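Long-range contacts in putative thioesterase (Escherichia coli, PDB 5UGZ), which releases intermediates from the colibactin NRPS/PKS assembly line as a type II thioesterase, probably by hydrolysing their thioester links: residues S25-P30 and T51-E56; L107-L112 and R192-P197; P130-H135 and L214-K219. All blocks are in the same frame, centred on the assembly; numbering follows the deposited sequence.

Contact 1 (S25-P30 and T51-E56); sequences SLYCLP and TLRPLE
Ser25 to Cys28 pair in parallel register with Thr51 to Pro54, the two short strands inclined by 27°; 51-54 is an outermost strand of the alpha/beta-hydrolase-like sheet. Leu26 serves the ladder twice: its N donates to Thr51 O at 3.0 Å and its O receives Arg53 N at 2.9 Å. Cys28 repeats the pattern, with a weak bond from its N to Arg53 O and a nearly straight one (172°) from Leu55 N to its O. Beyond the ladder, Tyr27 and Arg53 run side by side in the same direction, Tyr27 CD2 lying 3.5 Å from Arg53 CB. Leu55 sets CD2 at the edge of the tyrosine ring, 3.8 Å from Tyr27 CD2, and its other methyl, CD1, beside Leu29 CD1. Leu79 of helix 72-83 packs on both leucines. On the face opposite Tyr27 and Arg53, Cys28 SG meets Leu52 CD1 at 4.0 Å. The arginine chain bends at its second torsion (chi2 -66°), which carries the guanidinium over Thr51 CG2, and a water joins Arg53 NH2 to Ser25 OG. Pro54, with no N-H to give, costs this ladder nothing, because the bonds flanking it use Arg53 N and O and Leu55 N.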
loop_
_atom_site.group_PDB
_atom_site.type_symbol
_atom_site.label_atom_id
_atom_site.label_comp_id
_atom_site.label_asym_id
_atom_site.label_seq_id
_atom_site.Cartn_x
_atom_site.Cartn_y
_atom_site.Cartn_z
ATOM N N SER A 25 5.429 15.197 -4.723
ATOM C CA SER A 25 5.156 13.953 -5.421
ATOM C C SER A 25 4.613 12.924 -4.441
ATOM O O SER A 25 5.172 12.729 -3.354
ATOM C CB SER A 25 6.413 13.447 -6.111
ATOM O OG SER A 25 6.882 14.436 -7.000
ATOM N N LEU A 26 3.514 12.295 -4.825
ATOM C CA LEU A 26 2.848 11.257 -4.051
ATOM C C LEU A 26 3.083 9.917 -4.740
ATOM O O LEU A 26 2.507 9.657 -5.798
ATOM C CB LEU A 26 1.360 11.562 -3.948
ATOM C CG LEU A 26 0.484 10.483 -3.329
ATOM C CD1 LEU A 26 0.707 10.415 -1.823
ATOM C CD2 LEU A 26 -0.985 10.764 -3.680
ATOM N N TYR A 27 3.933 9.084 -4.140
ATOM C CA TYR A 27 4.213 7.734 -4.607
ATOM C C TYR A 27 3.163 6.794 -4.035
ATOM O O TYR A 27 2.950 6.763 -2.819
ATOM C CB TYR A 27 5.626 7.303 -4.186
ATOM C CG TYR A 27 6.693 8.208 -4.806
ATOM C CD1 TYR A 27 7.136 9.364 -4.159
ATOM C CD2 TYR A 27 7.201 7.938 -6.066
ATOM C CE1 TYR A 27 8.074 10.199 -4.753
ATOM C CE2 TYR A 27 8.127 8.762 -6.659
ATOM C CZ TYR A 27 8.555 9.890 -6.011
ATOM O OH TYR A 27 9.486 10.691 -6.632
ATOM N N CYS A 28 2.497 6.036 -4.908
ATOM C CA CYS A 28 1.439 5.129 -4.493
ATOM C C CYS A 28 1.807 3.692 -4.825
ATOM O O CYS A 28 2.254 3.399 -5.939
ATOM C CB CYS A 28 0.110 5.500 -5.149
ATOM S SG CYS A 28 -0.446 7.149 -4.670
ATOM N N LEU A 29 1.595 2.792 -3.852
ATOM C CA LEU A 29 1.860 1.371 -4.026
ATOM C C LEU A 29 0.557 0.587 -3.981
ATOM O O LEU A 29 -0.283 0.841 -3.110
ATOM C CB LEU A 29 2.830 0.854 -2.940
ATOM C CG LEU A 29 4.277 1.336 -3.105
ATOM C CD1 LEU A 29 4.381 2.826 -2.882
ATOM C CD2 LEU A 29 5.220 0.611 -2.155
ATOM N N PRO A 30 0.351 -0.369 -4.883
ATOM C CA PRO A 30 -0.928 -1.076 -4.948
ATOM C C PRO A 30 -1.031 -2.222 -3.944
ATOM O O PRO A 30 -0.064 -2.645 -3.312
ATOM C CB PRO A 30 -0.953 -1.595 -6.393
ATOM C CG PRO A 30 0.478 -1.791 -6.739
ATOM C CD PRO A 30 1.275 -0.775 -5.957
ATOM N N THR A 51 1.902 15.824 -7.776
ATOM C CA THR A 51 2.247 15.021 -8.940
ATOM C C THR A 51 2.112 13.546 -8.583
ATOM O O THR A 51 2.809 13.057 -7.687
ATOM C CB THR A 51 3.665 15.327 -9.411
ATOM O OG1 THR A 51 3.756 16.711 -9.763
ATOM C CG2 THR A 51 4.013 14.475 -10.619
ATOM N N LEU A 52 1.211 12.857 -9.277
ATOM C CA LEU A 52 0.970 11.447 -9.022
ATOM C C LEU A 52 2.108 10.595 -9.572
ATOM O O LEU A 52 2.481 10.722 -10.741
ATOM C CB LEU A 52 -0.351 11.038 -9.654
ATOM C CG LEU A 52 -0.701 9.564 -9.544
ATOM C CD1 LEU A 52 -0.623 9.187 -8.097
ATOM C CD2 LEU A 52 -2.093 9.329 -10.095
ATOM N N ARG A 53 2.648 9.711 -8.733
ATOM C CA ARG A 53 3.786 8.858 -9.080
ATOM C C ARG A 53 3.498 7.414 -8.686
ATOM O O ARG A 53 4.081 6.884 -7.731
ATOM C CB ARG A 53 5.062 9.348 -8.404
ATOM C CG ARG A 53 5.522 10.674 -8.876
ATOM C CD ARG A 53 5.935 10.553 -10.313
ATOM N NE ARG A 53 6.660 11.727 -10.744
ATOM C CZ ARG A 53 6.906 12.017 -12.014
ATOM N NH1 ARG A 53 6.458 11.226 -12.978
ATOM N NH2 ARG A 53 7.588 13.109 -12.325
ATOM N N PRO A 54 2.610 6.740 -9.414
ATOM C CA PRO A 54 2.338 5.331 -9.119
ATOM C C PRO A 54 3.589 4.498 -9.321
ATOM O O PRO A 54 4.308 4.658 -10.301
ATOM C CB PRO A 54 1.242 4.960 -10.124
ATOM C CG PRO A 54 0.649 6.284 -10.574
ATOM C CD PRO A 54 1.786 7.259 -10.519
ATOM N N LEU A 55 3.861 3.613 -8.373
ATOM C CA LEU A 55 5.040 2.756 -8.441
ATOM C C LEU A 55 4.589 1.362 -8.831
ATOM O O LEU A 55 3.752 0.769 -8.144
ATOM C CB LEU A 55 5.801 2.734 -7.113
ATOM C CG LEU A 55 6.515 4.038 -6.726
ATOM C CD1 LEU A 55 7.377 3.857 -5.495
ATOM C CD2 LEU A 55 7.331 4.638 -7.857
ATOM N N GLU A 56 5.126 0.855 -9.945
ATOM C CA GLU A 56 4.712 -0.432 -10.483
ATOM C C GLU A 56 5.590 -1.541 -9.923
ATOM O O GLU A 56 6.771 -1.616 -10.287
ATOM C CB GLU A 56 4.787 -0.428 -12.003
ATOM C CG GLU A 56 4.139 -1.650 -12.651
ATOM C CD GLU A 56 2.626 -1.548 -12.734
ATOM O OE1 GLU A 56 2.110 -0.940 -13.699
ATOM O OE2 GLU A 56 1.948 -2.092 -11.845
HETATM O O HOH W 1 8.097 15.258 -9.943
HETATM O O HOH W 2 1.584 1.925 -7.777
#

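Contact 2 (L107-L112 and R192-P197); sequences LVHYIL and RTLTCP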
loop_
_atom_site.group_PDB
_atom_site.type_symbol
_atom_site.label_atom_id
_atom_site.label_comp_id
_atom_site.label_asym_id
_atom_site.label_seq_id
_atom_site.Cartn_x
_atom_site.Cartn_y
_atom_site.Cartn_z
ATOM N N LEU A 107 9.763 0.623 2.558
ATOM C CA LEU A 107 10.385 1.479 1.552
ATOM C C LEU A 107 10.823 2.830 2.117
ATOM O O LEU A 107 11.875 3.348 1.729
ATOM C CB LEU A 107 9.410 1.695 0.396
ATOM C CG LEU A 107 9.885 2.662 -0.684
ATOM C CD1 LEU A 107 11.208 2.178 -1.280
ATOM C CD2 LEU A 107 8.817 2.818 -1.749
ATOM N N VAL A 108 10.017 3.447 2.991
ATOM C CA VAL A 108 10.415 4.740 3.543
ATOM C C VAL A 108 11.689 4.589 4.360
ATOM O O VAL A 108 12.626 5.381 4.225
ATOM C CB VAL A 108 9.276 5.396 4.366
ATOM C CG1 VAL A 108 8.883 4.578 5.585
ATOM C CG2 VAL A 108 9.692 6.803 4.807
ATOM N N HIS A 109 11.756 3.568 5.206
ATOM C CA HIS A 109 12.982 3.367 5.970
ATOM C C HIS A 109 14.163 3.046 5.064
ATOM O O HIS A 109 15.286 3.453 5.360
ATOM C CB HIS A 109 12.769 2.278 7.017
ATOM C CG HIS A 109 11.935 2.725 8.183
ATOM N ND1 HIS A 109 12.453 3.459 9.228
ATOM C CD2 HIS A 109 10.623 2.544 8.468
ATOM C CE1 HIS A 109 11.498 3.707 10.108
ATOM N NE2 HIS A 109 10.379 3.159 9.672
ATOM N N TYR A 110 13.925 2.351 3.943
ATOM C CA TYR A 110 14.987 2.054 2.984
ATOM C C TYR A 110 15.442 3.320 2.268
ATOM O O TYR A 110 16.630 3.486 1.975
ATOM C CB TYR A 110 14.474 0.996 1.994
ATOM C CG TYR A 110 15.426 0.462 0.930
ATOM C CD1 TYR A 110 16.175 -0.700 1.144
ATOM C CD2 TYR A 110 15.523 1.079 -0.313
ATOM C CE1 TYR A 110 17.012 -1.215 0.163
ATOM C CE2 TYR A 110 16.360 0.575 -1.292
ATOM C CZ TYR A 110 17.109 -0.567 -1.039
ATOM O OH TYR A 110 17.938 -1.059 -2.014
ATOM N N ILE A 111 14.505 4.219 1.966
ATOM C CA ILE A 111 14.853 5.531 1.429
ATOM C C ILE A 111 15.711 6.289 2.435
ATOM O O ILE A 111 16.777 6.818 2.101
ATOM C CB ILE A 111 13.567 6.307 1.067
ATOM C CG1 ILE A 111 12.900 5.707 -0.181
ATOM C CG2 ILE A 111 13.820 7.816 0.920
ATOM C CD1 ILE A 111 11.438 6.097 -0.369
ATOM N N LEU A 112 15.264 6.326 3.695
ATOM C CA LEU A 112 16.021 7.001 4.746
ATOM C C LEU A 112 17.409 6.381 4.933
ATOM O O LEU A 112 18.396 7.110 5.085
ATOM C CB LEU A 112 15.224 6.979 6.057
ATOM C CG LEU A 112 14.083 8.003 6.176
ATOM C CD1 LEU A 112 13.228 7.686 7.374
ATOM C CD2 LEU A 112 14.627 9.396 6.299
ATOM N N ARG A 192 15.295 4.065 13.626
ATOM C CA ARG A 192 14.850 5.448 13.654
ATOM C C ARG A 192 13.347 5.458 13.760
ATOM O O ARG A 192 12.681 4.553 13.257
ATOM C CB ARG A 192 15.266 6.183 12.385
ATOM C CG ARG A 192 14.471 5.659 11.227
ATOM C CD ARG A 192 14.754 6.400 9.995
ATOM N NE ARG A 192 16.103 6.158 9.517
ATOM C CZ ARG A 192 16.481 5.052 8.888
ATOM N NH1 ARG A 192 15.625 4.051 8.697
ATOM N NH2 ARG A 192 17.722 4.944 8.461
ATOM N N THR A 193 12.823 6.485 14.417
ATOM C CA THR A 193 11.390 6.761 14.457
ATOM C C THR A 193 11.075 7.795 13.389
ATOM O O THR A 193 11.734 8.841 13.320
ATOM C CB THR A 193 10.942 7.294 15.823
ATOM O OG1 THR A 193 11.236 6.333 16.836
ATOM C CG2 THR A 193 9.454 7.517 15.830
ATOM N N LEU A 194 10.078 7.497 12.557
ATOM C CA LEU A 194 9.598 8.485 11.602
ATOM C C LEU A 194 9.197 9.756 12.343
ATOM O O LEU A 194 8.789 9.722 13.508
ATOM C CB LEU A 194 8.423 7.912 10.798
ATOM C CG LEU A 194 8.804 6.651 9.996
ATOM C CD1 LEU A 194 7.614 6.012 9.324
ATOM C CD2 LEU A 194 9.857 6.972 8.976
ATOM N N THR A 195 9.353 10.893 11.669
ATOM C CA THR A 195 8.989 12.192 12.220
ATOM C C THR A 195 7.972 12.917 11.339
ATOM O O THR A 195 7.997 14.141 11.229
ATOM C CB THR A 195 10.221 13.071 12.406
ATOM O OG1 THR A 195 10.749 13.412 11.123
ATOM C CG2 THR A 195 11.274 12.361 13.177
ATOM N N CYS A 196 7.089 12.181 10.687
ATOM C CA CYS A 196 6.025 12.768 9.894
ATOM C C CYS A 196 4.697 12.197 10.360
ATOM O O CYS A 196 4.660 11.179 11.057
ATOM C CB CYS A 196 6.230 12.491 8.402
ATOM S SG CYS A 196 6.214 10.750 7.983
ATOM N N PRO A 197 3.586 12.847 10.016
ATOM C CA PRO A 197 2.279 12.306 10.400
ATOM C C PRO A 197 1.955 11.036 9.624
ATOM O O PRO A 197 2.330 10.874 8.462
ATOM C CB PRO A 197 1.306 13.440 10.050
ATOM C CG PRO A 197 2.156 14.624 9.736
ATOM C CD PRO A 197 3.472 14.121 9.295
#
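Arg192 lies against one side of helix 99-113, sliding past His109 in the opposite direction and crossing beneath Leu112. Its side chain can be followed outward from CB. The first torsion (chi1 70°) places CG between the backbone N and the carbonyl carbon, and this brings CG to the rim of the imidazole, in its plane and 3.6 Å from His109 ND1. CD comes next, against Leu112 CD1, at a modelled spacing too short to be relied on. There the chain bends, turning NE and CZ under the leucine: Leu112 CB stands 3.6 Å from Arg192 CZ, over the centre of the guanidinium face. At the tip the two nitrogens part company. NH1 donates to His109 ND1 at 3.3 Å, a long bond but a well-aligned one, since each partner lies close to the plane of the other's flat group. NH2 forms a salt bridge with Asp113, one residue beyond 107-112.

Leu194 fills in behind. Its CD2 sits over a face of the His109 ring, 4.2 Å from the centroid in a CH-pi contact, while also touching Leu112 CD1 at 3.8 Å and meeting Val108 CG2 tip to tip. Phe105, one turn earlier in the helix, meets the same imidazole edge-to-face. A methionine in place of Arg192 would probably leave Asp113 without its cationic mate and His109 ND1 without this donor.

The loop before strand 198-203 is thus held to the helix by an arginine that is apolar along its stem and ionic at its end, with Leu194 packed beside it. Because ND1 accepts from a cation, the imidazole is probably neutral, with its proton on NE2.

Contact 3 (P130-H135 and L214-K219); sequences PDRASH and LLAWEK
A salt-bridge network of Asp131, Arg132 and Lys219 ties the loop that leaves the C-terminal end of strand 121-125 to the 3-10 segment in the crossover between strands 198-203 and 225-230, a segment that lies against the sheet. The loop leads toward helices 144-154 and 165-183, which probably form the lid, as in related type II thioesterases. At the heart of the network Asp131 OD2 takes Lys219 NZ at 2.7 Å, the ammonium coming from above the carboxylate plane, 36° out of it. The same oxygen also receives a weak bond from Arg132 NE, 3.4 Å away. The final bend of the lysine (chi4 -65°) turns NZ back onto its own segment, where it donates to Ala216 O at 3.1 Å on a carbonyl lone pair. One ammonium therefore bridges the aspartate and the 3-10 backbone. Ala216 CB lies over a face of the Arg132 guanidinium, although the modelled spacing there is too short to be trusted in detail.

Below the charges the contact becomes apolar. Pro130 CD lies over the face of the Trp217 six-membered ring, 3.4 Å from its centroid and only 12° off the normal, a close CH-pi contact; CG follows more loosely, 4.0 Å from Trp217 CZ3. The indole is fixed in turn by its NE1, which bonds to Cys127 O, and by a stack with Phe124, while Phe105 of helix 99-113 touches both Pro130 and Trp217.

Charge and packing are thus divided by depth, with exposed basic groups outside and proline on indole within. Asp131 OD1 is buried without a hydrogen-bonding partner, so the carboxylate is served through OD2 alone, and the two nearby cations would be expected to keep it ionised.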
loop_
_atom_site.group_PDB
_atom_site.type_symbol
_atom_site.label_atom_id
_atom_site.label_comp_id
_atom_site.label_asym_id
_atom_site.label_seq_id
_atom_site.Cartn_x
_atom_site.Cartn_y
_atom_site.Cartn_z
ATOM N N PRO A 130 2.749 -2.879 11.153
ATOM C CA PRO A 130 3.806 -3.754 10.635
ATOM C C PRO A 130 4.299 -4.775 11.648
ATOM O O PRO A 130 4.721 -5.868 11.243
ATOM C CB PRO A 130 4.909 -2.769 10.222
ATOM C CG PRO A 130 4.603 -1.507 10.935
ATOM C CD PRO A 130 3.134 -1.458 11.128
ATOM N N ASP A 131 4.259 -4.463 12.949
ATOM C CA ASP A 131 4.651 -5.449 13.954
ATOM C C ASP A 131 3.563 -6.487 14.230
ATOM O O ASP A 131 3.850 -7.515 14.857
ATOM C CB ASP A 131 5.104 -4.764 15.264
ATOM C CG ASP A 131 4.098 -3.744 15.821
ATOM O OD1 ASP A 131 3.392 -3.086 15.047
ATOM O OD2 ASP A 131 4.037 -3.582 17.054
ATOM N N ARG A 132 2.342 -6.272 13.740
ATOM C CA ARG A 132 1.274 -7.252 13.846
ATOM C C ARG A 132 0.800 -7.740 12.489
ATOM O O ARG A 132 -0.077 -8.607 12.428
ATOM C CB ARG A 132 0.111 -6.659 14.634
ATOM C CG ARG A 132 0.508 -6.333 16.052
ATOM C CD ARG A 132 0.459 -4.850 16.376
ATOM N NE ARG A 132 0.883 -4.632 17.756
ATOM C CZ ARG A 132 0.123 -4.898 18.813
ATOM N NH1 ARG A 132 0.582 -4.683 20.045
ATOM N NH2 ARG A 132 -1.104 -5.381 18.638
ATOM N N ALA A 133 1.367 -7.217 11.401
ATOM C CA ALA A 133 1.021 -7.658 10.055
ATOM C C ALA A 133 1.425 -9.109 9.852
ATOM O O ALA A 133 2.317 -9.409 9.045
ATOM C CB ALA A 133 1.685 -6.769 9.003
ATOM N N SER A 134 0.783 -10.006 10.599
ATOM C CA SER A 134 0.938 -11.441 10.428
ATOM C C SER A 134 -0.297 -11.994 9.728
ATOM O O SER A 134 -1.399 -11.445 9.849
ATOM C CB SER A 134 1.127 -12.143 11.777
ATOM O OG SER A 134 2.257 -11.644 12.472
ATOM N N HIS A 135 -0.104 -13.076 8.982
ATOM C CA HIS A 135 -1.222 -13.848 8.460
ATOM C C HIS A 135 -1.613 -14.918 9.471
ATOM O O HIS A 135 -0.774 -15.729 9.884
ATOM C CB HIS A 135 -0.878 -14.482 7.115
ATOM C CG HIS A 135 -1.474 -13.772 5.938
ATOM N ND1 HIS A 135 -0.737 -12.978 5.086
ATOM C CD2 HIS A 135 -2.744 -13.730 5.480
ATOM C CE1 HIS A 135 -1.531 -12.485 4.152
ATOM N NE2 HIS A 135 -2.756 -12.926 4.368
ATOM N N LEU A 214 -4.955 -1.137 15.197
ATOM C CA LEU A 214 -4.285 -0.023 14.539
ATOM C C LEU A 214 -3.642 0.938 15.523
ATOM O O LEU A 214 -2.875 1.809 15.103
ATOM C CB LEU A 214 -5.277 0.715 13.636
ATOM C CG LEU A 214 -5.764 -0.154 12.476
ATOM C CD1 LEU A 214 -6.968 0.465 11.863
ATOM C CD2 LEU A 214 -4.669 -0.351 11.437
ATOM N N LEU A 215 -3.918 0.789 16.815
ATOM C CA LEU A 215 -3.234 1.592 17.817
ATOM C C LEU A 215 -1.742 1.275 17.876
ATOM O O LEU A 215 -0.954 2.113 18.334
ATOM C CB LEU A 215 -3.906 1.367 19.175
ATOM C CG LEU A 215 -5.424 1.581 19.139
ATOM C CD1 LEU A 215 -6.099 1.061 20.410
ATOM C CD2 LEU A 215 -5.745 3.056 18.907
ATOM N N ALA A 216 -1.337 0.090 17.413
ATOM C CA ALA A 216 0.067 -0.282 17.333
ATOM C C ALA A 216 0.824 0.496 16.277
ATOM O O ALA A 216 2.026 0.284 16.125
ATOM C CB ALA A 216 0.200 -1.773 17.046
ATOM N N TRP A 217 0.149 1.359 15.526
ATOM C CA TRP A 217 0.794 2.158 14.498
ATOM C C TRP A 217 1.483 3.395 15.052
ATOM O O TRP A 217 2.370 3.936 14.387
ATOM C CB TRP A 217 -0.244 2.591 13.456
ATOM C CG TRP A 217 -0.361 1.724 12.227
ATOM C CD1 TRP A 217 -1.429 0.961 11.862
ATOM C CD2 TRP A 217 0.606 1.590 11.182
ATOM N NE1 TRP A 217 -1.186 0.347 10.656
ATOM C CE2 TRP A 217 0.058 0.719 10.214
ATOM C CE3 TRP A 217 1.883 2.123 10.966
ATOM C CZ2 TRP A 217 0.753 0.355 9.048
ATOM C CZ3 TRP A 217 2.577 1.756 9.801
ATOM C CH2 TRP A 217 2.006 0.880 8.865
ATOM N N GLU A 218 1.111 3.845 16.255
ATOM C CA GLU A 218 1.484 5.175 16.724
ATOM C C GLU A 218 2.942 5.273 17.159
ATOM O O GLU A 218 3.534 6.356 17.074
ATOM C CB GLU A 218 0.542 5.588 17.859
ATOM C CG GLU A 218 -0.890 5.822 17.364
ATOM C CD GLU A 218 -1.915 5.936 18.474
ATOM O OE1 GLU A 218 -1.523 6.062 19.658
ATOM O OE2 GLU A 218 -3.124 5.890 18.155
ATOM N N LYS A 219 3.552 4.178 17.612
ATOM C CA LYS A 219 4.950 4.257 18.032
ATOM C C LYS A 219 5.929 4.446 16.873
ATOM O O LYS A 219 7.113 4.697 17.126
ATOM C CB LYS A 219 5.340 2.999 18.806
ATOM C CG LYS A 219 5.024 1.720 18.067
ATOM C CD LYS A 219 5.712 0.538 18.698
ATOM C CE LYS A 219 5.354 -0.749 17.987
ATOM N NZ LYS A 219 3.907 -1.069 18.135
#

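How the contacts relate
The three contacts show how one framework changes its chemistry with position. Contact 1 belongs to the sheet and depends on backbone bonding; contacts 2 and 3 involve loops and rely on side chains. Helix 99-113 is shared: Leu107 CD2 packs 4.1 Å from Leu55 CD1 of contact 1, the helix supplies half of contact 2, and it packs on Pro130 and Trp217. Contact 1 is partly buried, its Ser25, Thr51 and Arg53 end more exposed than its hydrophobic residues; contact 2 is mostly buried, and the charged part of contact 3 reaches the surface. Contacts 2 and 3 touch at Thr193 and Lys219 and interlock in sequence; contacts 1 and 3 flank the middle of the molecule, centres about 23 Å apart.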